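Local atomic coordinates of fatty acid synthase 1, isoform A (Drosophila melanogaster, PDB entry 6FN6), a protein that probably builds long-chain saturated fatty acids from acetyl-CoA and malonyl-CoA using NADPH, this chain comprising its dehydratase, enoylreductase and ketoreductase region. Residues Leu514-Asp519 with Met1081-Glu1086; Gln770-Glu775 with Ile797-Leu802. All blocks are in the same frame, centred on the assembly; numbering follows the deposited sequence.

Contact 1 of 2, residues Leu514-Asp519 with Met1081-Glu1086; sequences LVFVQD and MERICE
Phe516 and Gln518, on the strand that ends at Val517 and the turn after it, meet Arg1083 and Glu1086, which lie on successive turns of a helix. The ring and the guanidinium chain touch through one corner: Phe516 CZ is 4.5 Å from Arg1083 NE. NE arrives at the ring edge, near the ring plane, so there is no cation-pi stack over a face. The second approach is polar but loose, Gln518 NE2 lying 4.0 Å from Glu1086 OE2, too long to count as a hydrogen bond. The amide and carboxylate planes stand 87° apart, nearly perpendicular, and Gln518 is poorly ordered, so its end is less certain than the ring. Only 118 Å² is buried in all, and the closest CA atoms, those of Gln518 and Arg1083, are 11.1 Å apart: long side chains span the gap. Strand 512-517 belongs to the parallel strands of the pseudo-ketoreductase part, whereas helix 1072-1090 belongs to the Rossmann-type ketoreductase, so the contact joins the two halves of a divided reductase region. Among the positioning interactions, a salt bridge on the helix, 2.9 Å between Arg1083 NH1 and Glu1086 OE1, ties the guanidinium to the carboxylate and probably limits the movement of both. Glu1086 reaches out with CG anti to the backbone N (chi1 -174°) and its chain extended beyond. On the strand side, Gln518 CG lies in the ring plane at the Phe516 edge, 4.0 Å from CE1. Farther out, the ring also packs on Ala496 and on Val544 of strand 542-546. Glu1082, one residue before Arg1083, hydrogen-bonds across the same boundary to the backbone N of Gly498, and its other carboxylate oxygen takes a hydrogen bond from Gln1099.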
loop_
_atom_site.group_PDB
_atom_site.type_symbol
_atom_site.label_atom_id
_atom_site.label_comp_id
_atom_site.label_asym_id
_atom_site.label_seq_id
_atom_site.Cartn_x
_atom_site.Cartn_y
_atom_site.Cartn_z
ATOM N N LEU A 514 -68.904 -12.613 -40.670
ATOM C CA LEU A 514 -69.095 -13.557 -39.570
ATOM C C LEU A 514 -70.374 -13.279 -38.789
ATOM O O LEU A 514 -70.587 -12.176 -38.287
ATOM C CB LEU A 514 -67.898 -13.514 -38.618
ATOM C CG LEU A 514 -68.024 -14.344 -37.337
ATOM C CD1 LEU A 514 -68.251 -15.815 -37.656
ATOM C CD2 LEU A 514 -66.788 -14.168 -36.480
ATOM N N VAL A 515 -71.216 -14.304 -38.687
ATOM C CA VAL A 515 -72.443 -14.232 -37.903
ATOM C C VAL A 515 -72.335 -15.219 -36.744
ATOM O O VAL A 515 -72.570 -16.416 -36.907
ATOM C CB VAL A 515 -73.679 -14.512 -38.778
ATOM C CG1 VAL A 515 -74.961 -14.361 -37.973
ATOM C CG2 VAL A 515 -73.691 -13.578 -39.979
ATOM N N PHE A 516 -71.964 -14.702 -35.577
ATOM C CA PHE A 516 -71.690 -15.535 -34.409
ATOM C C PHE A 516 -72.830 -15.452 -33.393
ATOM O O PHE A 516 -73.129 -14.378 -32.873
ATOM C CB PHE A 516 -70.371 -15.107 -33.758
ATOM C CG PHE A 516 -69.816 -16.113 -32.793
ATOM C CD1 PHE A 516 -70.256 -16.159 -31.483
ATOM C CD2 PHE A 516 -68.833 -16.999 -33.196
ATOM C CE1 PHE A 516 -69.739 -17.084 -30.595
ATOM C CE2 PHE A 516 -68.309 -17.924 -32.313
ATOM C CZ PHE A 516 -68.761 -17.965 -31.012
ATOM N N VAL A 517 -73.458 -16.588 -33.111
ATOM C CA VAL A 517 -74.593 -16.628 -32.194
ATOM C C VAL A 517 -74.336 -17.623 -31.067
ATOM O O VAL A 517 -74.313 -18.833 -31.288
ATOM C CB VAL A 517 -75.894 -16.981 -32.947
ATOM C CG1 VAL A 517 -77.078 -16.987 -31.997
ATOM C CG2 VAL A 517 -76.129 -16.011 -34.099
ATOM N N GLN A 518 -74.163 -17.107 -29.854
ATOM C CA GLN A 518 -73.865 -17.952 -28.702
ATOM C C GLN A 518 -75.028 -18.877 -28.370
ATOM O O GLN A 518 -74.855 -20.090 -28.259
ATOM C CB GLN A 518 -73.524 -17.097 -27.479
ATOM C CG GLN A 518 -72.294 -16.223 -27.646
ATOM C CD GLN A 518 -71.833 -15.619 -26.331
ATOM O OE1 GLN A 518 -72.473 -15.800 -25.296
ATOM N NE2 GLN A 518 -70.716 -14.901 -26.368
ATOM N N ASP A 519 -76.215 -18.300 -28.215
ATOM C CA ASP A 519 -77.386 -19.070 -27.816
ATOM C C ASP A 519 -77.849 -19.944 -28.979
ATOM O O ASP A 519 -78.156 -19.436 -30.058
ATOM C CB ASP A 519 -78.515 -18.142 -27.369
ATOM C CG ASP A 519 -79.554 -18.859 -26.533
ATOM O OD1 ASP A 519 -79.477 -20.101 -26.437
ATOM O OD2 ASP A 519 -80.445 -18.184 -25.975
ATOM N N MET A 1081 -58.743 -22.334 -27.998
ATOM C CA MET A 1081 -58.216 -22.022 -26.670
ATOM C C MET A 1081 -58.980 -20.867 -26.029
ATOM O O MET A 1081 -59.198 -20.852 -24.817
ATOM C CB MET A 1081 -56.728 -21.682 -26.748
ATOM C CG MET A 1081 -55.839 -22.885 -27.001
ATOM S SD MET A 1081 -54.090 -22.462 -26.976
ATOM C CE MET A 1081 -53.355 -24.049 -27.351
ATOM N N GLU A 1082 -59.359 -19.892 -26.849
ATOM C CA GLU A 1082 -60.163 -18.765 -26.391
ATOM C C GLU A 1082 -61.463 -19.256 -25.770
ATOM O O GLU A 1082 -61.844 -18.841 -24.677
ATOM C CB GLU A 1082 -60.469 -17.812 -27.549
ATOM C CG GLU A 1082 -59.270 -17.020 -28.047
ATOM C CD GLU A 1082 -59.555 -16.293 -29.349
ATOM O OE1 GLU A 1082 -60.735 -16.251 -29.761
ATOM O OE2 GLU A 1082 -58.597 -15.769 -29.962
ATOM N N ARG A 1083 -62.140 -20.148 -26.484
ATOM C CA ARG A 1083 -63.434 -20.656 -26.050
ATOM C C ARG A 1083 -63.283 -21.502 -24.786
ATOM O O ARG A 1083 -64.089 -21.401 -23.862
ATOM C CB ARG A 1083 -64.078 -21.482 -27.168
ATOM C CG ARG A 1083 -65.577 -21.671 -27.031
ATOM C CD ARG A 1083 -66.305 -20.367 -27.313
ATOM N NE ARG A 1083 -67.748 -20.554 -27.479
ATOM C CZ ARG A 1083 -68.658 -20.320 -26.538
ATOM N NH1 ARG A 1083 -68.299 -19.889 -25.332
ATOM N NH2 ARG A 1083 -69.940 -20.521 -26.806
ATOM N N ILE A 1084 -62.256 -22.344 -24.757
ATOM C CA ILE A 1084 -61.990 -23.185 -23.596
ATOM C C ILE A 1084 -61.899 -22.348 -22.320
ATOM O O ILE A 1084 -62.484 -22.697 -21.295
ATOM C CB ILE A 1084 -60.708 -24.009 -23.802
ATOM C CG1 ILE A 1084 -60.926 -25.044 -24.906
ATOM C CG2 ILE A 1084 -60.285 -24.687 -22.493
ATOM C CD1 ILE A 1084 -59.677 -25.819 -25.302
ATOM N N CYS A 1085 -61.164 -21.245 -22.385
ATOM C CA CYS A 1085 -60.961 -20.401 -21.215
ATOM C C CYS A 1085 -62.233 -19.643 -20.864
ATOM O O CYS A 1085 -62.542 -19.455 -19.688
ATOM C CB CYS A 1085 -59.799 -19.439 -21.454
ATOM S SG CYS A 1085 -58.208 -20.295 -21.603
ATOM N N GLU A 1086 -62.964 -19.200 -21.883
ATOM C CA GLU A 1086 -64.236 -18.528 -21.660
ATOM C C GLU A 1086 -65.213 -19.481 -20.985
ATOM O O GLU A 1086 -65.856 -19.135 -19.997
ATOM C CB GLU A 1086 -64.830 -18.023 -22.976
ATOM C CG GLU A 1086 -66.094 -17.190 -22.794
ATOM C CD GLU A 1086 -66.751 -16.809 -24.108
ATOM O OE1 GLU A 1086 -66.574 -17.545 -25.103
ATOM O OE2 GLU A 1086 -67.451 -15.775 -24.145
#

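Contact 2 of 2, residues Gln770-Glu775 with Ile797-Leu802; sequences QLVLRE and IRCLGL
Val772 and Cys799 form the apolar part of this buried contact. Cys799 SG lies 4.0 Å from Val772 CB and 4.2 Å from Val772 CG1, so the sulfur rests against the root of the valine and one of its methyls. CG1 is turned anti to the backbone N (chi1 169°), on the side where the sulfur can meet it. A methyl-to-carbonyl approach comes next: Leu773 CD2 is 3.8 Å from Arg798 O, and the C=O...CD2 angle is about 135°, so the methyl comes in obliquely to the carbonyl. No hydrogen bond crosses between the segments, and 156 Å² is buried. This is the nucleotide-binding Rossmann half of the enoylreductase, where helix 768-775 leads into strand 781-786 of the parallel sheet, and the turn that follows helix 791-797 comes back against helix 768-775. Backbone bonding shapes that return: a type I beta turn from Ile797 to Leu800 is closed by Leu800 N to Ile797 O at 2.9 Å, and it brings Cys799 and Gly801 into backbone hydrogen bonds with Val781, on which Val772 also packs. One ionic link lies beside the apolar contact: Arg798 NH1 forms a salt bridge with Glu769, one residue before the 770-775 segment. Asp230 of the second subunit packs on Leu773 and Arg774.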
loop_
_atom_site.group_PDB
_atom_site.type_symbol
_atom_site.label_atom_id
_atom_site.label_comp_id
_atom_site.label_asym_id
_atom_site.label_seq_id
_atom_site.Cartn_x
_atom_site.Cartn_y
_atom_site.Cartn_z
ATOM N N GLN A 770 -1.906 18.144 9.286
ATOM C CA GLN A 770 -1.057 19.123 9.952
ATOM C C GLN A 770 -1.584 19.392 11.354
ATOM O O GLN A 770 -0.813 19.482 12.307
ATOM C CB GLN A 770 -0.988 20.429 9.155
ATOM C CG GLN A 770 -0.153 20.351 7.883
ATOM C CD GLN A 770 -0.793 19.488 6.817
ATOM O OE1 GLN A 770 -1.982 19.621 6.526
ATOM N NE2 GLN A 770 -0.007 18.596 6.227
ATOM N N LEU A 771 -2.903 19.510 11.471
ATOM C CA LEU A 771 -3.539 19.810 12.748
ATOM C C LEU A 771 -3.217 18.754 13.795
ATOM O O LEU A 771 -2.834 19.078 14.920
ATOM C CB LEU A 771 -5.055 19.918 12.568
ATOM C CG LEU A 771 -5.902 20.239 13.806
ATOM C CD1 LEU A 771 -7.150 21.007 13.401
ATOM C CD2 LEU A 771 -6.294 18.982 14.580
ATOM N N VAL A 772 -3.378 17.490 13.421
ATOM C CA VAL A 772 -3.183 16.384 14.349
ATOM C C VAL A 772 -1.719 16.274 14.745
ATOM O O VAL A 772 -1.400 16.127 15.922
ATOM C CB VAL A 772 -3.697 15.066 13.745
ATOM C CG1 VAL A 772 -3.264 13.871 14.594
ATOM C CG2 VAL A 772 -5.205 15.108 13.617
ATOM N N LEU A 773 -0.833 16.334 13.757
ATOM C CA LEU A 773 0.596 16.235 14.016
ATOM C C LEU A 773 1.048 17.397 14.900
ATOM O O LEU A 773 1.927 17.236 15.747
ATOM C CB LEU A 773 1.383 16.219 12.703
ATOM C CG LEU A 773 1.190 14.988 11.811
ATOM C CD1 LEU A 773 1.971 15.136 10.515
ATOM C CD2 LEU A 773 1.602 13.708 12.527
ATOM N N ARG A 774 0.446 18.567 14.699
ATOM C CA ARG A 774 0.763 19.742 15.511
ATOM C C ARG A 774 0.334 19.559 16.961
ATOM O O ARG A 774 1.080 19.883 17.887
ATOM C CB ARG A 774 0.084 20.991 14.951
ATOM C CG ARG A 774 1.027 22.002 14.328
ATOM C CD ARG A 774 0.311 23.318 14.089
ATOM N NE ARG A 774 -0.669 23.215 13.011
ATOM C CZ ARG A 774 -0.422 23.496 11.734
ATOM N NH1 ARG A 774 0.782 23.905 11.351
ATOM N NH2 ARG A 774 -1.388 23.368 10.835
ATOM N N GLU A 775 -0.876 19.044 17.145
ATOM C CA GLU A 775 -1.460 18.900 18.472
ATOM C C GLU A 775 -0.861 17.711 19.209
ATOM O O GLU A 775 -0.914 17.637 20.436
ATOM C CB GLU A 775 -2.980 18.751 18.371
ATOM C CG GLU A 775 -3.688 20.010 17.897
ATOM C CD GLU A 775 -3.502 21.172 18.852
ATOM O OE1 GLU A 775 -3.723 20.984 20.068
ATOM O OE2 GLU A 775 -3.125 22.271 18.391
ATOM N N ILE A 797 -3.113 7.963 7.302
ATOM C CA ILE A 797 -2.053 7.017 7.623
ATOM C C ILE A 797 -0.901 7.754 8.293
ATOM O O ILE A 797 -0.350 7.293 9.293
ATOM C CB ILE A 797 -1.585 6.267 6.355
ATOM C CG1 ILE A 797 -2.657 5.277 5.893
ATOM C CG2 ILE A 797 -0.249 5.563 6.589
ATOM C CD1 ILE A 797 -2.828 4.064 6.790
ATOM N N ARG A 798 -0.546 8.909 7.740
ATOM C CA ARG A 798 0.551 9.708 8.269
ATOM C C ARG A 798 0.249 10.213 9.680
ATOM O O ARG A 798 1.153 10.649 10.392
ATOM C CB ARG A 798 0.850 10.888 7.341
ATOM C CG ARG A 798 1.293 10.483 5.941
ATOM C CD ARG A 798 1.553 11.696 5.062
ATOM N NE ARG A 798 1.285 11.427 3.647
ATOM C CZ ARG A 798 0.315 11.993 2.931
ATOM N NH1 ARG A 798 -0.508 12.887 3.470
ATOM N NH2 ARG A 798 0.171 11.668 1.654
ATOM N N CYS A 799 -1.020 10.170 10.079
ATOM C CA CYS A 799 -1.411 10.584 11.425
ATOM C C CYS A 799 -1.198 9.477 12.456
ATOM O O CYS A 799 -1.285 9.716 13.661
ATOM C CB CYS A 799 -2.879 11.017 11.450
ATOM S SG CYS A 799 -3.209 12.589 10.636
ATOM N N LEU A 800 -0.926 8.267 11.981
ATOM C CA LEU A 800 -0.781 7.124 12.872
ATOM C C LEU A 800 0.579 7.108 13.567
ATOM O O LEU A 800 1.626 7.159 12.917
ATOM C CB LEU A 800 -0.987 5.824 12.100
ATOM C CG LEU A 800 -1.342 4.593 12.938
ATOM C CD1 LEU A 800 -2.645 4.791 13.694
ATOM C CD2 LEU A 800 -1.426 3.358 12.065
ATOM N N GLY A 801 0.547 7.042 14.894
ATOM C CA GLY A 801 1.755 7.009 15.698
ATOM C C GLY A 801 2.190 5.593 16.026
ATOM O O GLY A 801 1.553 4.627 15.603
ATOM N N LEU A 802 3.282 5.473 16.776
ATOM C CA LEU A 802 3.839 4.172 17.136
ATOM C C LEU A 802 2.786 3.251 17.748
ATOM O O LEU A 802 1.951 3.682 18.541
ATOM C CB LEU A 802 5.006 4.350 18.112
ATOM C CG LEU A 802 6.239 5.061 17.543
ATOM C CD1 LEU A 802 7.194 5.485 18.653
ATOM C CD2 LEU A 802 6.954 4.174 16.532
#

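Overall arrangement
From the N terminus the chain first builds the two hotdog folds of the dehydratase, then reaches strand 512-517, where contact 1 begins. It goes on through the enoylreductase, and there contact 2 closes a short local loop, with 21 residues between Gln770-Glu775 and Ile797-Leu802. Only afterwards does the chain enter the ketoreductase and helix 1072-1090, closing contact 1 over 561 intervening residues. The short loop thus falls wholly within the long one, and the two do not cross. Contact 1 ties pseudo-ketoreductase to ketoreductase; contact 2 ties neighbouring elements of one domain. Their centres are 85 Å apart, on opposite sides of the chain's centre.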